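Local coordinates for HAD superfamily hydrolase (Brucella suis biovar 1, PDB 6NQ4), which probably acts as a phosphatase of the haloacid dehalogenase superfamily, holding a metal ion in its presumed active site, at residues A86-L91 and N96-V101; L175-A180 and R201-L206; A227-S230 and S235-K238; F40-G45 and L249-G254; Y153-E158 and V186-R191. All coordinates share one frame; numbering follows the deposited sequence.

The five contacts run from the metal site to the surface. Contact 4 lies nearest the centre of the chain and brings charged groups round a sodium ion and a phosphate. Contacts 1 and 2 are buried; aromatic rings and apolar groups do most of the work there. Contact 3 is half buried, with a valine pair inside and a carboxylate outside. Contact 5 is a surface network of salt bridges. Contacts 1 and 4 reach the same six-stranded parallel sheet, and helix 218-232 of contact 3 packs on F40 of contact 4. Contact 2 belongs to the second, five-stranded sheet. In contact 5 V186 and E187 touch W44 and G45 of contact 4.

Contact 1: A86-L91 and N96-V101; sequences AQMSLL and NAYDRV
The methyl group of M88 lies over one face of the Y98 ring. M88 CE stands 4.1 Å from the centroid of the Y98 ring, 26° off the ring normal, which makes a CH-pi contact. Its closest ring atom is CZ, with M88 CE to Y98 CZ at 3.7 Å. The sulfur stands further back. M88 SD is 5.1 Å from the centroid of the Y98 ring, in an oblique Met-aromatic contact. The bend at chi3 (-61°) folds the methyl round at the end of the chain. The same methyl also touches the strand, with M88 CE to V101 CG2 at 3.6 Å. M88 thus fits one carbon against a ring and a valine branch at once. This is the tight, buried part of the contact, and L73 of strand 70-75 touches both M88 and Y98.

The other part is looser and wetter. S89 is exposed, and its side chain does not reach the opposite segment directly. A water joins the two sides instead. It lies 3.0 Å from S89 OG and 2.7 Å from Y98 OH, and sits at the ring edge, in the ring plane. Y98 therefore meets the helix in two ways: its face takes the methionine methyl, and its hydroxyl takes the water. V85, one turn back on the helix, also touches both Y98 and V101. The contact belongs to a beta-alpha-beta unit in which helix 81-90 packs against strands 70-75 and 100-103 of the parallel sheet, as in the Rossmann-like core of the haloacid dehalogenase fold.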
# COMPACT_ATOMS: atom_id res chain seq x y z
N ALA A 86 1.94 -7.86 -12.76
CA ALA A 86 1.62 -7.71 -14.18
C ALA A 86 1.61 -6.25 -14.59
O ALA A 86 2.14 -5.89 -15.66
CB ALA A 86 0.27 -8.35 -14.47
N GLN A 87 1.03 -5.39 -13.76
CA GLN A 87 1.01 -3.97 -14.08
C GLN A 87 2.43 -3.39 -14.14
O GLN A 87 2.75 -2.62 -15.05
CB GLN A 87 0.15 -3.22 -13.09
CG GLN A 87 0.20 -1.73 -13.31
CD GLN A 87 -0.65 -1.03 -12.30
OE1 GLN A 87 -0.71 -1.45 -11.14
NE2 GLN A 87 -1.30 0.07 -12.71
N MET A 88 3.29 -3.77 -13.18
CA MET A 88 4.67 -3.32 -13.22
C MET A 88 5.36 -3.75 -14.50
O MET A 88 6.12 -2.98 -15.10
CB MET A 88 5.44 -3.87 -12.02
CG MET A 88 5.13 -3.16 -10.71
SD MET A 88 6.37 -3.50 -9.46
CE MET A 88 6.19 -5.24 -9.34
N SER A 89 5.13 -5.00 -14.93
CA SER A 89 5.73 -5.48 -16.18
C SER A 89 5.27 -4.64 -17.37
O SER A 89 6.08 -4.27 -18.22
CB SER A 89 5.41 -6.96 -16.39
OG SER A 89 6.07 -7.72 -15.40
N LEU A 90 3.96 -4.35 -17.44
CA LEU A 90 3.44 -3.51 -18.51
C LEU A 90 4.07 -2.12 -18.50
O LEU A 90 4.27 -1.52 -19.56
CB LEU A 90 1.91 -3.43 -18.41
CG LEU A 90 1.22 -4.71 -18.94
CD1 LEU A 90 -0.11 -4.89 -18.25
CD2 LEU A 90 1.01 -4.61 -20.44
N LEU A 91 4.43 -1.61 -17.31
CA LEU A 91 5.07 -0.30 -17.16
C LEU A 91 6.59 -0.36 -17.33
O LEU A 91 7.25 0.66 -17.18
CB LEU A 91 4.70 0.29 -15.80
CG LEU A 91 3.23 0.64 -15.63
CD1 LEU A 91 2.91 1.08 -14.21
CD2 LEU A 91 2.85 1.72 -16.66
N ASN A 96 13.97 -8.71 -12.53
CA ASN A 96 15.22 -8.76 -11.78
C ASN A 96 15.43 -7.56 -10.86
O ASN A 96 16.48 -7.49 -10.20
CB ASN A 96 16.44 -9.01 -12.70
CG ASN A 96 16.75 -7.84 -13.63
OD1 ASN A 96 16.18 -6.76 -13.52
ND2 ASN A 96 17.68 -8.07 -14.57
N ALA A 97 14.48 -6.63 -10.77
CA ALA A 97 14.59 -5.50 -9.85
C ALA A 97 14.03 -5.79 -8.47
O ALA A 97 14.16 -4.95 -7.57
CB ALA A 97 13.89 -4.26 -10.42
N TYR A 98 13.39 -6.94 -8.27
CA TYR A 98 12.80 -7.24 -6.97
C TYR A 98 12.75 -8.75 -6.80
O TYR A 98 12.85 -9.51 -7.76
CB TYR A 98 11.39 -6.60 -6.85
CG TYR A 98 10.43 -7.05 -7.94
CD1 TYR A 98 10.39 -6.40 -9.17
CD2 TYR A 98 9.59 -8.14 -7.75
CE1 TYR A 98 9.54 -6.82 -10.18
CE2 TYR A 98 8.74 -8.57 -8.75
CZ TYR A 98 8.71 -7.92 -9.97
OH TYR A 98 7.84 -8.36 -10.95
N ASP A 99 12.59 -9.17 -5.54
CA ASP A 99 12.41 -10.58 -5.24
C ASP A 99 10.95 -10.97 -5.09
O ASP A 99 10.55 -12.03 -5.59
CB ASP A 99 13.17 -10.94 -3.96
CG ASP A 99 14.67 -10.90 -4.16
OD1 ASP A 99 15.23 -11.95 -4.52
OD2 ASP A 99 15.27 -9.81 -3.99
N ARG A 100 10.15 -10.13 -4.45
CA ARG A 100 8.75 -10.45 -4.20
C ARG A 100 7.98 -9.16 -4.00
O ARG A 100 8.55 -8.13 -3.63
CB ARG A 100 8.57 -11.39 -3.00
CG ARG A 100 7.76 -12.62 -3.37
CD ARG A 100 7.50 -13.54 -2.21
NE ARG A 100 8.36 -14.72 -2.23
CZ ARG A 100 8.35 -15.63 -1.27
NH1 ARG A 100 9.15 -16.69 -1.34
NH2 ARG A 100 7.52 -15.48 -0.24
N VAL A 101 6.67 -9.22 -4.29
CA VAL A 101 5.73 -8.13 -4.03
C VAL A 101 4.77 -8.58 -2.94
O VAL A 101 4.24 -9.70 -2.99
CB VAL A 101 4.95 -7.76 -5.30
CG1 VAL A 101 3.92 -6.67 -5.01
CG2 VAL A 101 5.91 -7.28 -6.39
O HOH W 1 7.61 -6.74 -13.06

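Contact 2: L175-A180 and R201-L206; sequences LPFICA and REYGQL
This is a buried aromatic contact between strand 177-179 and helix 196-205, in the domain built on the five-stranded parallel sheet. F177 and Y203 form an offset stack. Their ring centroids are 4.7 Å apart and the planes are turned by 26°. F177 CD2 lies over the centre of the Y203 ring, 3.7 Å above its plane. In return, Y203 CB lies over one face of the F177 ring, near its rim. The fit is close beside the strand as well, with F177 CB to Y203 CE2 at 3.4 Å. Y203 has CG opposite its main-chain N (chi1 -161°), which sends the ring off the helix toward the strand.

The far end of the tyrosine reaches past F177 to the backbone before the strand. Y203 OH donates to L175 O at 2.7 Å, and the C=O...O angle is 135°. The hydroxyl is tilted a little from the carbonyl plane. L167 of helix 164-172 touches F177, and R171 of the same helix touches Y203. The tyrosine is thus held at two places: its ring is stacked, and its hydroxyl satisfies a backbone carbonyl of a buried residue. That bond should limit sliding of the ring along its partner.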
# COMPACT_ATOMS: atom_id res chain seq x y z
N LEU A 175 -22.38 -2.03 10.13
CA LEU A 175 -21.62 -3.02 9.38
C LEU A 175 -20.12 -2.79 9.56
O LEU A 175 -19.66 -1.65 9.56
CB LEU A 175 -21.96 -2.96 7.89
CG LEU A 175 -23.43 -3.24 7.54
CD1 LEU A 175 -23.62 -3.35 6.04
CD2 LEU A 175 -23.93 -4.51 8.22
N PRO A 176 -19.34 -3.85 9.72
CA PRO A 176 -17.88 -3.69 9.74
C PRO A 176 -17.38 -3.38 8.34
O PRO A 176 -17.93 -3.87 7.34
CB PRO A 176 -17.38 -5.05 10.23
CG PRO A 176 -18.43 -6.01 9.81
CD PRO A 176 -19.75 -5.26 9.86
N PHE A 177 -16.34 -2.56 8.27
CA PHE A 177 -15.84 -2.00 7.01
C PHE A 177 -14.37 -2.37 6.87
O PHE A 177 -13.52 -1.78 7.54
CB PHE A 177 -16.02 -0.48 7.07
CG PHE A 177 -15.74 0.29 5.79
CD1 PHE A 177 -14.44 0.57 5.37
CD2 PHE A 177 -16.79 0.84 5.07
CE1 PHE A 177 -14.20 1.34 4.23
CE2 PHE A 177 -16.56 1.60 3.92
CZ PHE A 177 -15.26 1.85 3.50
N ILE A 178 -14.06 -3.34 6.02
CA ILE A 178 -12.67 -3.71 5.74
C ILE A 178 -12.14 -2.78 4.66
O ILE A 178 -12.74 -2.65 3.58
CB ILE A 178 -12.56 -5.18 5.30
CG1 ILE A 178 -12.92 -6.11 6.44
CG2 ILE A 178 -11.18 -5.50 4.81
CD1 ILE A 178 -13.11 -7.55 6.00
N CYS A 179 -11.02 -2.10 4.95
CA CYS A 179 -10.39 -1.20 3.99
C CYS A 179 -9.17 -1.91 3.42
O CYS A 179 -8.22 -2.19 4.16
CB CYS A 179 -9.95 0.09 4.68
SG CYS A 179 -9.00 1.21 3.61
N ALA A 180 -9.18 -2.16 2.11
CA ALA A 180 -8.09 -2.89 1.47
C ALA A 180 -6.92 -2.00 1.03
O ALA A 180 -5.90 -2.53 0.57
CB ALA A 180 -8.59 -3.69 0.26
N ARG A 201 -11.67 6.66 6.06
CA ARG A 201 -11.55 7.78 6.99
C ARG A 201 -12.91 8.40 7.25
O ARG A 201 -13.26 8.72 8.40
CB ARG A 201 -10.58 8.84 6.44
CG ARG A 201 -10.38 10.01 7.40
CD ARG A 201 -9.23 10.90 6.99
NE ARG A 201 -7.93 10.25 7.10
CZ ARG A 201 -6.78 10.82 6.73
NH1 ARG A 201 -6.79 12.05 6.23
NH2 ARG A 201 -5.63 10.18 6.85
N GLU A 202 -13.72 8.56 6.19
CA GLU A 202 -15.06 9.09 6.36
C GLU A 202 -15.93 8.16 7.19
O GLU A 202 -16.69 8.61 8.06
CB GLU A 202 -15.70 9.33 5.00
CG GLU A 202 -15.11 10.49 4.23
CD GLU A 202 -15.22 11.79 5.01
OE1 GLU A 202 -16.27 12.02 5.65
OE2 GLU A 202 -14.24 12.56 5.00
N TYR A 203 -15.80 6.85 6.97
CA TYR A 203 -16.59 5.90 7.75
C TYR A 203 -16.23 5.97 9.22
O TYR A 203 -17.11 5.98 10.08
CB TYR A 203 -16.38 4.49 7.20
CG TYR A 203 -17.46 3.49 7.60
CD1 TYR A 203 -18.75 3.58 7.08
CD2 TYR A 203 -17.18 2.43 8.47
CE1 TYR A 203 -19.73 2.66 7.41
CE2 TYR A 203 -18.17 1.50 8.81
CZ TYR A 203 -19.45 1.62 8.27
OH TYR A 203 -20.42 0.71 8.57
N GLY A 204 -14.93 6.05 9.52
CA GLY A 204 -14.52 6.20 10.91
C GLY A 204 -15.02 7.48 11.54
O GLY A 204 -15.41 7.50 12.70
N GLN A 205 -15.03 8.58 10.77
CA GLN A 205 -15.52 9.85 11.30
C GLN A 205 -17.01 9.79 11.62
O GLN A 205 -17.48 10.49 12.52
CB GLN A 205 -15.21 10.97 10.29
CG GLN A 205 -15.64 12.38 10.72
CD GLN A 205 -14.65 13.05 11.67
OE1 GLN A 205 -13.50 12.64 11.80
NE2 GLN A 205 -15.12 14.10 12.34
N LEU A 206 -17.76 8.95 10.90
CA LEU A 206 -19.16 8.71 11.22
C LEU A 206 -19.34 7.84 12.46
O LEU A 206 -20.47 7.67 12.92
CB LEU A 206 -19.88 8.05 10.03
CG LEU A 206 -19.98 8.84 8.73
CD1 LEU A 206 -20.50 7.96 7.60
CD2 LEU A 206 -20.88 10.08 8.93

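Contact 3: A227-S230 and S235-K238; sequences AVES and SVDK
E229 sends CG away from its own carbonyl carbon (chi1 -68°) and then runs extended, which carries its carboxylate to the backbone of S235 and V236. V236 N donates to E229 OE2 at 3.0 Å, with an N-H...O angle of 166°. The bond is nearly straight. It meets the oxygen on its anti side, 19° out of the carboxylate plane. OE2 also lies alongside the main chain, with E229 OE2 to S235 CA at 3.4 Å.

The two segments stand at the turn from helix 218-232 to strand 241-245, in a helix-to-strand connection of the six-stranded parallel sheet. The glutamate ties the chain that leaves the helix back to its last turns. Deeper in, the contact is apolar. V228 is modelled in two conformers. In one of them V228 and V236 cross at about a right angle and meet by one branch each, with V228 CG1 to V236 CG2 at 3.6 Å. That conformer also packs on I72, A38 and F40 of the sheet. V236 CG2 then reaches the stem of the glutamate, 4.1 Å from E229 CG. On the outer side a water donates to E229 OE1 at 2.9 Å and lies 3.2 Å from S235 OG.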
# COMPACT_ATOMS: atom_id res chain seq x y z
N ALA A 227 8.24 -13.11 4.00
CA ALA A 227 8.77 -13.28 2.65
C ALA A 227 10.30 -13.23 2.64
O ALA A 227 10.94 -14.09 2.02
CB ALA A 227 8.15 -12.24 1.71
N VAL A 228 10.90 -12.25 3.32
CA VAL A 228 12.36 -12.16 3.38
C VAL A 228 12.95 -13.39 4.05
O VAL A 228 13.98 -13.92 3.63
CB VAL A 228 12.80 -10.89 4.14
CG1 VAL A 228 14.33 -10.88 4.28
CG2 VAL A 228 12.33 -9.66 3.46
N GLU A 229 12.34 -13.82 5.16
CA GLU A 229 12.92 -14.92 5.92
C GLU A 229 12.85 -16.20 5.12
O GLU A 229 13.79 -17.02 5.17
CB GLU A 229 12.24 -15.04 7.28
CG GLU A 229 12.59 -13.84 8.16
CD GLU A 229 12.09 -13.95 9.58
OE1 GLU A 229 11.03 -14.58 9.80
OE2 GLU A 229 12.76 -13.38 10.47
N SER A 230 11.80 -16.38 4.34
CA SER A 230 11.74 -17.55 3.48
C SER A 230 12.78 -17.46 2.37
O SER A 230 13.47 -18.45 2.08
CB SER A 230 10.34 -17.73 2.90
OG SER A 230 10.29 -18.91 2.13
N SER A 235 16.11 -16.37 10.01
CA SER A 235 15.63 -15.14 10.62
C SER A 235 16.41 -13.95 10.09
O SER A 235 17.61 -14.02 9.84
CB SER A 235 15.78 -15.22 12.14
OG SER A 235 14.94 -16.24 12.67
N VAL A 236 15.70 -12.84 9.87
CA VAL A 236 16.31 -11.59 9.45
C VAL A 236 15.96 -10.56 10.51
O VAL A 236 14.78 -10.24 10.70
CB VAL A 236 15.82 -11.16 8.06
CG1 VAL A 236 16.43 -9.82 7.65
CG2 VAL A 236 16.16 -12.23 7.02
N ASP A 237 16.97 -10.06 11.21
CA ASP A 237 16.74 -9.10 12.28
C ASP A 237 16.34 -7.75 11.72
O ASP A 237 16.76 -7.34 10.63
CB ASP A 237 17.99 -8.95 13.13
CG ASP A 237 18.37 -10.23 13.83
OD1 ASP A 237 17.52 -11.13 13.94
OD2 ASP A 237 19.53 -10.32 14.27
N LYS A 238 15.53 -7.04 12.49
CA LYS A 238 14.98 -5.78 12.00
C LYS A 238 16.04 -4.73 11.75
O LYS A 238 15.88 -3.88 10.86
CB LYS A 238 13.90 -5.29 12.94
CG LYS A 238 12.70 -6.17 12.82
CD LYS A 238 11.64 -5.73 13.73
CE LYS A 238 10.44 -6.61 13.56
NZ LYS A 238 9.32 -6.11 14.37
O HOH W 2 11.81 -16.06 12.20

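Contact 4: F40-G45 and L249-G254; sequences FCDVWG and LTDVKG. With NA (sodium ion), chain H; PO4 (phosphate ion), chain G.
D42 OD2 binds the sodium ion at 2.4 Å and lies 3.2 Å from D251 OD2 across the contact. The two carboxylate oxygens are both acceptors, so no hydrogen bond joins them. The two carboxylate planes are 52° apart and the side chains cross at about a right angle. K215 NZ forms salt bridges with D42 OD1 and D251 OD1.

The metal is also bound by W44 O at 2.4 Å, by a phosphate oxygen (O1), by two waters and by D246. One of these waters links the segments: it lies 2.5 Å from the sodium ion and donates to D251 OD2 at 2.7 Å. D251 is therefore a second-shell residue that holds a metal-bound water. G247 N also donates to D251 OD2. D42 has CG opposite its backbone N (chi1 -167°), which turns its carboxylate toward the metal and the helix. W44 N donates to phosphate O2 at 2.9 Å, with an N-H...O angle of 162°. T75, N76 and K215 bind the phosphate too. It probably came from the crystallisation liquor, but its place is consistent with a phosphatase site of the haloacid dehalogenase family, where the first aspartate follows the first strand of the core.

Segment 40-45 lies on strand 38-41, between strands 70-75 and 241-245 of the parallel sheet. D251 comes from helix 248-258, which lies between strands 241-245 and 261-265 along the chain.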
# COMPACT_ATOMS: atom_id res chain seq x y z
N PHE A 40 12.43 -3.13 2.25
CA PHE A 40 10.99 -3.08 1.99
C PHE A 40 10.75 -1.76 1.26
O PHE A 40 10.86 -0.68 1.87
CB PHE A 40 10.18 -3.08 3.29
CG PHE A 40 10.23 -4.37 4.10
CD1 PHE A 40 10.87 -5.52 3.64
CD2 PHE A 40 9.62 -4.42 5.35
CE1 PHE A 40 10.90 -6.69 4.43
CE2 PHE A 40 9.64 -5.56 6.13
CZ PHE A 40 10.28 -6.70 5.67
N CYS A 41 10.45 -1.82 -0.04
CA CYS A 41 10.39 -0.62 -0.87
C CYS A 41 8.97 -0.35 -1.35
O CYS A 41 8.32 -1.23 -1.92
CB CYS A 41 11.35 -0.73 -2.06
SG CYS A 41 11.52 0.82 -3.01
N ASP A 42 8.53 0.89 -1.18
CA ASP A 42 7.27 1.40 -1.70
C ASP A 42 7.24 1.31 -3.23
O ASP A 42 8.28 1.31 -3.90
CB ASP A 42 7.27 2.88 -1.29
CG ASP A 42 5.95 3.55 -1.44
OD1 ASP A 42 4.93 2.84 -1.51
OD2 ASP A 42 5.96 4.80 -1.46
N VAL A 43 6.03 1.24 -3.80
CA VAL A 43 5.86 1.14 -5.25
C VAL A 43 5.38 2.47 -5.87
O VAL A 43 6.15 3.15 -6.56
CB VAL A 43 4.97 -0.06 -5.65
CG1 VAL A 43 4.74 -0.08 -7.18
CG2 VAL A 43 5.61 -1.40 -5.19
N TRP A 44 4.12 2.86 -5.63
CA TRP A 44 3.62 4.09 -6.25
C TRP A 44 4.37 5.31 -5.74
O TRP A 44 4.53 5.52 -4.54
CB TRP A 44 2.13 4.25 -6.00
CG TRP A 44 1.28 3.65 -7.07
CD1 TRP A 44 0.68 4.31 -8.10
CD2 TRP A 44 0.96 2.28 -7.23
NE1 TRP A 44 -0.03 3.44 -8.88
CE2 TRP A 44 0.12 2.18 -8.36
CE3 TRP A 44 1.27 1.12 -6.50
CZ2 TRP A 44 -0.40 0.96 -8.81
CZ3 TRP A 44 0.76 -0.10 -6.94
CH2 TRP A 44 -0.07 -0.17 -8.09
N GLY A 45 4.83 6.13 -6.68
CA GLY A 45 5.57 7.32 -6.35
C GLY A 45 7.05 7.11 -6.18
O GLY A 45 7.79 8.10 -6.01
N LEU A 249 2.74 8.99 6.64
CA LEU A 249 1.79 8.27 7.48
C LEU A 249 1.60 6.81 7.09
O LEU A 249 0.86 6.10 7.78
CB LEU A 249 0.42 8.98 7.49
CG LEU A 249 0.36 10.36 8.13
CD1 LEU A 249 -1.08 10.71 8.48
CD2 LEU A 249 1.23 10.43 9.36
N THR A 250 2.23 6.36 6.00
CA THR A 250 2.20 4.95 5.60
C THR A 250 3.60 4.36 5.72
O THR A 250 3.86 3.59 6.64
CB THR A 250 1.64 4.77 4.19
OG1 THR A 250 2.32 5.64 3.28
CG2 THR A 250 0.13 5.09 4.13
N ASP A 251 4.53 4.73 4.83
CA ASP A 251 5.85 4.11 4.79
C ASP A 251 6.70 4.47 5.99
O ASP A 251 7.38 3.61 6.57
CB ASP A 251 6.58 4.55 3.52
CG ASP A 251 5.80 4.26 2.28
OD1 ASP A 251 5.62 3.07 1.99
OD2 ASP A 251 5.34 5.21 1.62
N VAL A 252 6.75 5.76 6.36
CA VAL A 252 7.63 6.16 7.45
C VAL A 252 7.10 5.67 8.78
O VAL A 252 7.80 5.01 9.56
CB VAL A 252 7.87 7.69 7.45
CG1 VAL A 252 8.74 8.09 8.64
CG2 VAL A 252 8.50 8.14 6.13
N LYS A 253 5.83 5.98 9.07
CA LYS A 253 5.22 5.50 10.30
C LYS A 253 5.22 3.98 10.37
O LYS A 253 5.49 3.40 11.42
CB LYS A 253 3.80 6.04 10.42
CG LYS A 253 3.08 5.57 11.66
CD LYS A 253 1.69 6.17 11.78
CE LYS A 253 0.88 5.47 12.85
NZ LYS A 253 1.63 5.40 14.14
N GLY A 254 4.92 3.31 9.24
CA GLY A 254 4.85 1.86 9.27
C GLY A 254 6.19 1.22 9.58
O GLY A 254 6.29 0.33 10.43
NA NA H . 4.01 6.02 -2.28
P PO4 G . 2.01 2.59 -2.35
O1 PO4 G . 2.79 3.90 -2.28
O2 PO4 G . 2.56 1.70 -3.45
O3 PO4 G . 0.63 3.14 -2.78
O4 PO4 G . 1.90 1.95 -0.99
O HOH W 3 3.26 5.93 0.09
O HOH W 4 1.92 6.94 -3.23

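Contact 5: Y153-E158 and V186-R191; sequences YDDEVE and VERGPR. With EDO (1,2-ethanediol), chain F.
Residues 188-191 make a type II' beta turn, and across from it D154 OD1 accepts from E156 N in an Asx turn. Four charged side chains from the two turns form a salt-bridge network. R188 meets D155 end-on with two nitrogens: R188 NH1 donates to D155 OD1 and R188 NH2 to D155 OD2, each at 2.9 Å. Both oxygens lie close to the guanidinium plane, while the carboxylate is turned 45° from it. R188 NH1 gives a second bond to E156 OE2, also at 2.9 Å.

R191 takes E156 side-on. R191 NE donates at 3.0 Å to the syn lone pair of E156 OE1, in a bent bond (138°), and R191 NH2 donates to E156 OE2 at 3.0 Å. The bend at chi2 of E156 (-78°) helps bring its carboxylate between the two arginines. Their nitrogens reach OE2 from opposite faces of its plane. This double grip should limit rotation of the carboxylate. R191 has a further salt bridge to E51.

The network ties the loop between strand 146-149 and helix 164-172 to the hairpin of strands 185-188 and 191-194, where I193 touches D155, E156 and R188.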
# COMPACT_ATOMS: atom_id res chain seq x y z
N TYR A 153 -15.95 3.15 -6.94
CA TYR A 153 -16.50 2.46 -8.11
C TYR A 153 -15.93 2.99 -9.41
O TYR A 153 -15.61 2.22 -10.33
CB TYR A 153 -18.03 2.55 -8.13
CG TYR A 153 -18.69 1.77 -7.03
CD1 TYR A 153 -18.57 0.39 -6.97
CD2 TYR A 153 -19.45 2.41 -6.05
CE1 TYR A 153 -19.17 -0.35 -5.96
CE2 TYR A 153 -20.04 1.69 -5.03
CZ TYR A 153 -19.90 0.31 -4.99
OH TYR A 153 -20.51 -0.38 -3.97
N ASP A 154 -15.80 4.32 -9.53
CA ASP A 154 -15.20 4.93 -10.72
C ASP A 154 -14.33 6.08 -10.23
O ASP A 154 -14.79 7.23 -10.10
CB ASP A 154 -16.24 5.39 -11.73
CG ASP A 154 -15.60 6.01 -12.97
OD1 ASP A 154 -14.37 6.23 -12.98
OD2 ASP A 154 -16.32 6.26 -13.96
N ASP A 155 -13.07 5.78 -9.97
CA ASP A 155 -12.19 6.73 -9.31
C ASP A 155 -11.67 7.82 -10.23
O ASP A 155 -10.94 8.70 -9.77
CB ASP A 155 -11.06 6.01 -8.58
CG ASP A 155 -10.10 5.28 -9.51
OD1 ASP A 155 -10.13 5.48 -10.75
OD2 ASP A 155 -9.29 4.49 -8.97
N GLU A 156 -12.01 7.79 -11.52
CA GLU A 156 -11.62 8.90 -12.38
C GLU A 156 -12.62 10.04 -12.35
O GLU A 156 -12.28 11.15 -12.76
CB GLU A 156 -11.37 8.43 -13.82
CG GLU A 156 -10.16 7.52 -13.98
CD GLU A 156 -8.82 8.26 -14.00
OE1 GLU A 156 -8.79 9.51 -13.90
OE2 GLU A 156 -7.77 7.59 -14.12
N VAL A 157 -13.83 9.82 -11.85
CA VAL A 157 -14.84 10.87 -11.83
C VAL A 157 -15.47 11.10 -10.47
O VAL A 157 -16.05 12.18 -10.24
CB VAL A 157 -15.94 10.63 -12.89
CG1 VAL A 157 -15.33 10.35 -14.25
CG2 VAL A 157 -16.86 9.50 -12.47
N GLU A 158 -15.41 10.16 -9.54
CA GLU A 158 -16.11 10.27 -8.27
C GLU A 158 -15.19 10.84 -7.20
O GLU A 158 -13.97 10.80 -7.31
CB GLU A 158 -16.61 8.89 -7.83
CG GLU A 158 -17.65 8.31 -8.78
CD GLU A 158 -17.97 6.85 -8.53
OE1 GLU A 158 -17.26 6.18 -7.74
OE2 GLU A 158 -18.95 6.37 -9.15
N VAL A 186 -3.66 8.54 -4.39
CA VAL A 186 -2.51 7.98 -5.08
C VAL A 186 -2.31 8.75 -6.37
O VAL A 186 -3.26 9.30 -6.94
CB VAL A 186 -2.70 6.46 -5.36
CG1 VAL A 186 -3.78 6.22 -6.40
CG2 VAL A 186 -1.38 5.77 -5.77
N GLU A 187 -1.08 8.79 -6.84
CA GLU A 187 -0.86 9.39 -8.14
C GLU A 187 -1.23 8.42 -9.25
O GLU A 187 -1.18 7.18 -9.09
CB GLU A 187 0.59 9.85 -8.29
CG GLU A 187 1.60 8.73 -8.13
CD GLU A 187 2.08 8.61 -6.70
OE1 GLU A 187 1.49 7.80 -5.92
OE2 GLU A 187 3.05 9.35 -6.35
N ARG A 188 -1.63 8.97 -10.37
CA ARG A 188 -1.84 8.21 -11.60
C ARG A 188 -1.36 9.13 -12.72
O ARG A 188 -2.08 10.03 -13.15
CB ARG A 188 -3.30 7.81 -11.79
CG ARG A 188 -3.47 6.75 -12.88
CD ARG A 188 -4.92 6.24 -12.92
NE ARG A 188 -5.22 5.44 -11.74
CZ ARG A 188 -6.45 5.22 -11.28
NH1 ARG A 188 -7.49 5.74 -11.91
NH2 ARG A 188 -6.63 4.47 -10.20
N GLY A 189 -0.10 8.94 -13.12
CA GLY A 189 0.55 9.91 -13.96
C GLY A 189 0.47 11.26 -13.28
O GLY A 189 0.80 11.40 -12.10
N PRO A 190 -0.05 12.27 -13.99
CA PRO A 190 -0.13 13.62 -13.43
C PRO A 190 -1.30 13.83 -12.49
O PRO A 190 -1.38 14.90 -11.87
CB PRO A 190 -0.31 14.49 -14.69
CG PRO A 190 -1.13 13.60 -15.59
CD PRO A 190 -0.53 12.22 -15.39
N ARG A 191 -2.23 12.88 -12.40
CA ARG A 191 -3.46 13.06 -11.63
C ARG A 191 -3.29 12.55 -10.20
O ARG A 191 -2.42 11.72 -9.90
CB ARG A 191 -4.61 12.31 -12.31
CG ARG A 191 -5.00 12.91 -13.67
CD ARG A 191 -6.23 12.25 -14.35
NE ARG A 191 -6.12 10.79 -14.47
CZ ARG A 191 -5.29 10.15 -15.28
NH1 ARG A 191 -4.46 10.82 -16.08
NH2 ARG A 191 -5.27 8.83 -15.29
C1 EDO F . -11.26 11.93 -9.40
O1 EDO F . -12.26 12.52 -8.55
C2 EDO F . -10.08 11.50 -8.54
O2 EDO F . -10.39 10.26 -7.84